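Local structure of fatty acid CoA ligase (Marinactinospora thermotolerans, 6SQ8) at residues 179-184 and 301-306; 185-190 and 324-329. The protein is a fatty acid CoA ligase by name, an AMP-binding enzyme of the ANL clan, bound here to adenosine monophosphate and 1-ethanoyl-9H-pyrido[3,4-b]indole-3-carboxylic acid. All coordinates share one frame; numbering follows the deposited sequence.

Contact 1. Residues 179-184 and 301-306. With EQ2 (1-ethanoyl-9~{H}-pyrido[3,4-b]indole-3-carboxylic acid), chain F.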
loop_
_atom_site.group_PDB
_atom_site.type_symbol
_atom_site.label_atom_id
_atom_site.label_comp_id
_atom_site.label_asym_id
_atom_site.label_seq_id
_atom_site.Cartn_x
_atom_site.Cartn_y
_atom_site.Cartn_z
ATOM N N SER A 179 1.639 -1.530 16.412
ATOM C CA SER A 179 2.369 -0.621 17.285
ATOM C C SER A 179 3.786 -0.396 16.732
ATOM O O SER A 179 4.281 0.737 16.740
ATOM C CB SER A 179 2.416 -1.113 18.709
ATOM O OG SER A 179 2.905 -0.094 19.581
ATOM N N ALA A 180 4.432 -1.468 16.252
ATOM C CA ALA A 180 5.770 -1.366 15.696
ATOM C C ALA A 180 5.762 -0.445 14.470
ATOM O O ALA A 180 6.720 0.302 14.253
ATOM C CB ALA A 180 6.307 -2.744 15.355
ATOM N N CYS A 181 4.673 -0.489 13.690
ATOM C CA CYS A 181 4.514 0.340 12.501
ATOM C C CYS A 181 4.551 1.823 12.865
ATOM O O CYS A 181 5.017 2.625 12.074
ATOM C CB CYS A 181 3.219 0.026 11.765
ATOM S SG CYS A 181 3.271 -1.586 10.942
ATOM N N VAL A 182 4.071 2.187 14.052
ATOM C CA VAL A 182 4.137 3.591 14.464
ATOM C C VAL A 182 5.610 3.997 14.605
ATOM O O VAL A 182 6.024 5.073 14.160
ATOM C CB VAL A 182 3.326 3.865 15.742
ATOM C CG1 VAL A 182 3.396 5.327 16.151
ATOM C CG2 VAL A 182 1.872 3.437 15.591
ATOM N N ASP A 183 6.407 3.109 15.203
ATOM C CA ASP A 183 7.831 3.384 15.463
ATOM C C ASP A 183 8.592 3.485 14.129
ATOM O O ASP A 183 9.444 4.367 13.951
ATOM C CB ASP A 183 8.419 2.351 16.419
ATOM C CG ASP A 183 7.768 2.358 17.797
ATOM O OD1 ASP A 183 7.774 3.419 18.441
ATOM O OD2 ASP A 183 7.263 1.276 18.217
ATOM N N ALA A 184 8.266 2.576 13.205
ATOM C CA ALA A 184 8.776 2.605 11.845
ATOM C C ALA A 184 8.403 3.925 11.164
ATOM O O ALA A 184 9.285 4.626 10.638
ATOM C CB ALA A 184 8.242 1.424 11.087
ATOM N N GLU A 301 1.791 -8.876 3.711
ATOM C CA GLU A 301 2.272 -9.811 4.700
ATOM C C GLU A 301 3.352 -9.155 5.586
ATOM O O GLU A 301 3.404 -9.403 6.775
ATOM C CB GLU A 301 2.803 -11.064 4.011
ATOM C CG GLU A 301 1.738 -11.889 3.303
ATOM C CD GLU A 301 1.484 -11.500 1.856
ATOM O OE1 GLU A 301 1.767 -10.347 1.506
ATOM O OE2 GLU A 301 0.995 -12.348 1.086
ATOM N N ALA A 302 4.206 -8.293 5.023
ATOM C CA ALA A 302 5.394 -7.827 5.711
ATOM C C ALA A 302 5.158 -6.515 6.463
ATOM O O ALA A 302 5.970 -6.148 7.321
ATOM C CB ALA A 302 6.507 -7.644 4.711
ATOM N N ALA A 303 4.110 -5.776 6.088
ATOM C CA ALA A 303 4.023 -4.355 6.363
ATOM C C ALA A 303 5.290 -3.635 5.842
ATOM O O ALA A 303 5.859 -4.043 4.825
ATOM C CB ALA A 303 3.799 -4.149 7.844
ATOM N N PHE A 304 5.732 -2.571 6.540
ATOM C CA PHE A 304 6.862 -1.751 6.129
ATOM C C PHE A 304 8.164 -2.567 6.109
ATOM O O PHE A 304 8.456 -3.276 7.077
ATOM C CB PHE A 304 7.039 -0.591 7.103
ATOM C CG PHE A 304 5.954 0.455 7.075
ATOM C CD1 PHE A 304 5.642 1.129 5.903
ATOM C CD2 PHE A 304 5.280 0.809 8.228
ATOM C CE1 PHE A 304 4.655 2.100 5.876
ATOM C CE2 PHE A 304 4.304 1.792 8.203
ATOM C CZ PHE A 304 3.994 2.437 7.027
ATOM N N ILE A 305 8.959 -2.422 5.035
ATOM C CA ILE A 305 10.256 -3.095 4.930
ATOM C C ILE A 305 11.402 -2.087 4.776
ATOM O O ILE A 305 12.393 -2.156 5.509
ATOM C CB ILE A 305 10.261 -4.115 3.784
ATOM C CG1 ILE A 305 9.217 -5.208 4.004
ATOM C CG2 ILE A 305 11.664 -4.687 3.609
ATOM C CD1 ILE A 305 9.058 -6.128 2.801
ATOM N N ALA A 306 11.302 -1.192 3.788
ATOM C CA ALA A 306 12.419 -0.291 3.477
ATOM C C ALA A 306 11.913 1.066 2.990
ATOM O O ALA A 306 10.758 1.212 2.603
ATOM C CB ALA A 306 13.297 -0.918 2.437
HETATM C C1 EQ2 F . 4.908 0.973 2.816
HETATM C C2 EQ2 F . 4.183 0.437 1.631
HETATM O O1 EQ2 F . 4.335 0.976 0.549
HETATM C C3 EQ2 F . 3.235 -0.721 1.793
HETATM N N1 EQ2 F . 2.889 -1.373 0.676
HETATM C C4 EQ2 F . 2.028 -2.402 0.737
HETATM C C5 EQ2 F . 1.644 -3.068 -0.567
HETATM O O2 EQ2 F . 2.193 -2.671 -1.617
HETATM O O3 EQ2 F . 0.764 -3.942 -0.485
HETATM C C6 EQ2 F . 1.458 -2.830 1.929
HETATM C C7 EQ2 F . 1.798 -2.179 3.101
HETATM C C8 EQ2 F . 1.441 -2.339 4.485
HETATM C C9 EQ2 F . 0.610 -3.206 5.191
HETATM C C10 EQ2 F . 0.510 -3.069 6.559
HETATM C C11 EQ2 F . 1.221 -2.082 7.236
HETATM C C12 EQ2 F . 2.061 -1.218 6.575
HETATM C C13 EQ2 F . 2.158 -1.357 5.192
HETATM N N2 EQ2 F . 2.911 -0.622 4.297
HETATM C C14 EQ2 F . 2.706 -1.104 3.036
#
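Cys181 and Ala184, on one side of helix 175-189, meet Ala303 and Phe304 at the start of strand 303-308. The axes of the two segments are 9.3 Å apart and 35° from parallel, and side chains bridge most of the interval. The phenyl ring of Phe304 is the central piece. Its CG lies anti to the carbonyl carbon (chi1 -69°), which lifts the ring off the strand into the space between helix and ligand. Cys181 and Ala184 reach its CD2-CE2 border from different sides of the ring plane. Cys181 SG lies on the ligand's side, 5.2 Å from the centroid of the Phe304 ring and 61° off its normal, an oblique sulfur-aromatic contact. Ala184 CB approaches Phe304 CD2 to 4.2 Å from the other side, again obliquely. The backbone contributes as well, with Cys181 O 4.0 Å from Phe304 CE2, although no hydrogen bond joins the segments. Over the centre of the Phe304 ring, 4.0 Å above its plane, stands C12 of EQ2. The ligand and phenyl planes are nearly perpendicular, so the fused ring system presents an edge to the Phe304 face. Ala303 treats the same ligand differently: its methyl sits over the flat benzo ring, with CB 3.4 Å from C11 of EQ2. That methyl also meets the sulfur, Cys181 SG being 4.1 Å from Ala303 CB. Cys181 and Ala184 both touch Met355 as well, while Leu205, another residue of the EQ2 pocket, packs on Phe304. Ala303 and Phe304 thus form pocket wall, and the helix backs them as a second shell. With mostly carbon, sulfur and aromatic surfaces making the contact, the grip of Ala303 and Phe304 on the ligand probably rests on shape and dispersion.

Contact 2. Residues 185-190 and 324-329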
loop_
_atom_site.group_PDB
_atom_site.type_symbol
_atom_site.label_atom_id
_atom_site.label_comp_id
_atom_site.label_asym_id
_atom_site.label_seq_id
_atom_site.Cartn_x
_atom_site.Cartn_y
_atom_site.Cartn_z
ATOM N N ALA A 185 7.117 4.285 11.225
ATOM C CA ALA A 185 6.638 5.535 10.620
ATOM C C ALA A 185 7.452 6.721 11.147
ATOM O O ALA A 185 7.842 7.575 10.381
ATOM C CB ALA A 185 5.157 5.729 10.881
ATOM N N VAL A 186 7.691 6.767 12.458
ATOM C CA VAL A 186 8.452 7.871 13.081
ATOM C C VAL A 186 9.874 7.868 12.524
ATOM O O VAL A 186 10.458 8.896 12.265
ATOM C CB VAL A 186 8.468 7.781 14.626
ATOM C CG1 VAL A 186 9.445 8.770 15.253
ATOM C CG2 VAL A 186 7.080 7.973 15.208
ATOM N N SER A 187 10.429 6.679 12.377
ATOM C CA SER A 187 11.806 6.548 11.964
ATOM C C SER A 187 11.955 7.019 10.510
ATOM O O SER A 187 12.938 7.641 10.187
ATOM C CB SER A 187 12.317 5.164 12.262
ATOM O OG SER A 187 12.487 4.354 11.121
ATOM N N MET A 188 10.938 6.805 9.673
ATOM C CA MET A 188 10.926 7.235 8.262
ATOM C C MET A 188 10.583 8.725 8.135
ATOM O O MET A 188 11.193 9.398 7.336
ATOM C CB MET A 188 9.868 6.471 7.460
ATOM C CG MET A 188 10.122 5.028 7.334
ATOM S SD MET A 188 8.979 4.235 6.169
ATOM C CE MET A 188 7.487 4.099 7.127
ATOM N N TYR A 189 9.553 9.183 8.855
ATOM C CA TYR A 189 8.810 10.402 8.518
ATOM C C TYR A 189 9.214 11.610 9.379
ATOM O O TYR A 189 8.809 12.739 9.088
ATOM C CB TYR A 189 7.304 10.174 8.636
ATOM C CG TYR A 189 6.741 9.074 7.769
ATOM C CD1 TYR A 189 7.376 8.647 6.613
ATOM C CD2 TYR A 189 5.543 8.466 8.103
ATOM C CE1 TYR A 189 6.857 7.625 5.836
ATOM C CE2 TYR A 189 5.016 7.443 7.334
ATOM C CZ TYR A 189 5.669 7.025 6.195
ATOM O OH TYR A 189 5.131 6.018 5.450
ATOM N N GLY A 190 10.028 11.395 10.419
ATOM C CA GLY A 190 10.385 12.444 11.381
ATOM C C GLY A 190 9.571 12.312 12.661
ATOM O O GLY A 190 8.612 11.545 12.737
ATOM N N ARG A 324 17.372 1.404 2.130
ATOM C CA ARG A 324 17.864 0.635 3.248
ATOM C C ARG A 324 16.670 0.055 4.000
ATOM O O ARG A 324 15.639 0.699 4.103
ATOM C CB ARG A 324 18.731 1.507 4.158
ATOM C CG ARG A 324 20.149 1.737 3.643
ATOM C CD ARG A 324 21.129 2.035 4.762
ATOM N NE ARG A 324 22.449 2.361 4.240
ATOM C CZ ARG A 324 22.809 3.572 3.815
ATOM N NH1 ARG A 324 21.926 4.560 3.779
ATOM N NH2 ARG A 324 24.044 3.794 3.396
ATOM N N PRO A 325 16.756 -1.182 4.534
ATOM C CA PRO A 325 15.711 -1.705 5.411
ATOM C C PRO A 325 15.515 -0.780 6.618
ATOM O O PRO A 325 16.460 -0.143 7.070
ATOM C CB PRO A 325 16.249 -3.063 5.874
ATOM C CG PRO A 325 17.222 -3.452 4.785
ATOM C CD PRO A 325 17.853 -2.141 4.344
ATOM N N LEU A 326 14.283 -0.722 7.115
ATOM C CA LEU A 326 13.962 0.070 8.274
ATOM C C LEU A 326 14.604 -0.537 9.523
ATOM O O LEU A 326 15.050 -1.685 9.507
ATOM C CB LEU A 326 12.438 0.143 8.393
ATOM C CG LEU A 326 11.733 0.910 7.280
ATOM C CD1 LEU A 326 10.242 0.938 7.521
ATOM C CD2 LEU A 326 12.261 2.333 7.181
ATOM N N PRO A 327 14.702 0.234 10.630
ATOM C CA PRO A 327 15.161 -0.303 11.908
ATOM C C PRO A 327 14.301 -1.500 12.341
ATOM O O PRO A 327 13.063 -1.422 12.277
ATOM C CB PRO A 327 15.002 0.870 12.885
ATOM C CG PRO A 327 14.996 2.108 12.021
ATOM C CD PRO A 327 14.376 1.666 10.713
ATOM N N HIS A 328 14.982 -2.582 12.727
ATOM C CA HIS A 328 14.417 -3.819 13.272
ATOM C C HIS A 328 13.961 -4.731 12.133
ATOM O O HIS A 328 13.377 -5.795 12.405
ATOM C CB HIS A 328 13.295 -3.573 14.309
ATOM C CG HIS A 328 13.641 -2.537 15.331
ATOM N ND1 HIS A 328 14.586 -2.755 16.312
ATOM C CD2 HIS A 328 13.181 -1.280 15.536
ATOM C CE1 HIS A 328 14.682 -1.680 17.082
ATOM N NE2 HIS A 328 13.852 -0.757 16.613
ATOM N N VAL A 329 14.225 -4.330 10.882
ATOM C CA VAL A 329 13.865 -5.135 9.726
ATOM C C VAL A 329 15.115 -5.857 9.218
ATOM O O VAL A 329 16.027 -5.243 8.687
ATOM C CB VAL A 329 13.206 -4.306 8.608
ATOM C CG1 VAL A 329 12.729 -5.191 7.464
ATOM C CG2 VAL A 329 12.046 -3.491 9.141
#
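Ser187 and Met188, in the last turn of helix 175-189, face Leu326 and Pro327 of a type II beta turn, Leu326 to Val329, that links strands 321-325 and 330-334. Ala185 serves the helix itself: its carbonyl O accepts Tyr189 N at 2.8 Å, while its methyl points away from the turn and packs on Cys212 and Trp194. Val186, one position on, packs on Thr216. Ser187 then points at the turn. Its OG comes 3.3 Å from Pro327 CD, and its CB stands 4.1 Å from Pro327 CG, so the hydroxymethyl group lies along one border of the pyrrolidine ring; both residues are exposed. This is van der Waals packing, since Pro327 offers ring carbons here; the hydroxyl also makes a weak hydrogen bond with Ala184 O in its own helix. Met188 brings the buried half of the contact. Its side chain crosses that of Leu326 at about a right angle and meets both leucine methyls: Met188 CG lies nearest Leu326 CD2, at 3.4 Å, while Met188 SD is about equally near the two, 3.8 Å from Leu326 CD1 and 3.9 Å from Leu326 CD2. Phe304, Met294 and Asn296 also touch Met188, placing it against the strands beside the EQ2 pocket. Tyr189 turns instead to Phe304, Met294 and Leu209. With Gly190 the chain leaves the helix at positive phi, though Gly190 N still bonds Val186 O at 3.1 Å. Across the contact, the turn has Pro327 and His328 at its central positions, and the positive phi of His328 (83°) fits the type II form. It is closed by the hydrogen bond from Val329 N to Leu326 O, 3.1 Å long.

How the contacts relate
Both contacts draw on helix 175-189, contact 1 on its middle and contact 2 on its C-terminal end, and their centres lie about 8 Å apart. Contact 1 is wholly buried and includes residues of the EQ2 pocket; contact 2 grades from buried Met188 and Leu326 to exposed Ser187 and Pro327. Their partners are joined in turn: strands 303-308 and 321-325 are antiparallel neighbours, Leu326 N lies 2.9 Å from Ile305 O as a probable hydrogen bond, and Leu326 CD1 packs 3.6 Å from Phe304 CB. Neither contact has a hydrogen bond across it, and each uses a sulfur residue, but contact 1 sets it by an aromatic ring and ligand, contact 2 by aliphatic Leu326, with a proline ring at the margin.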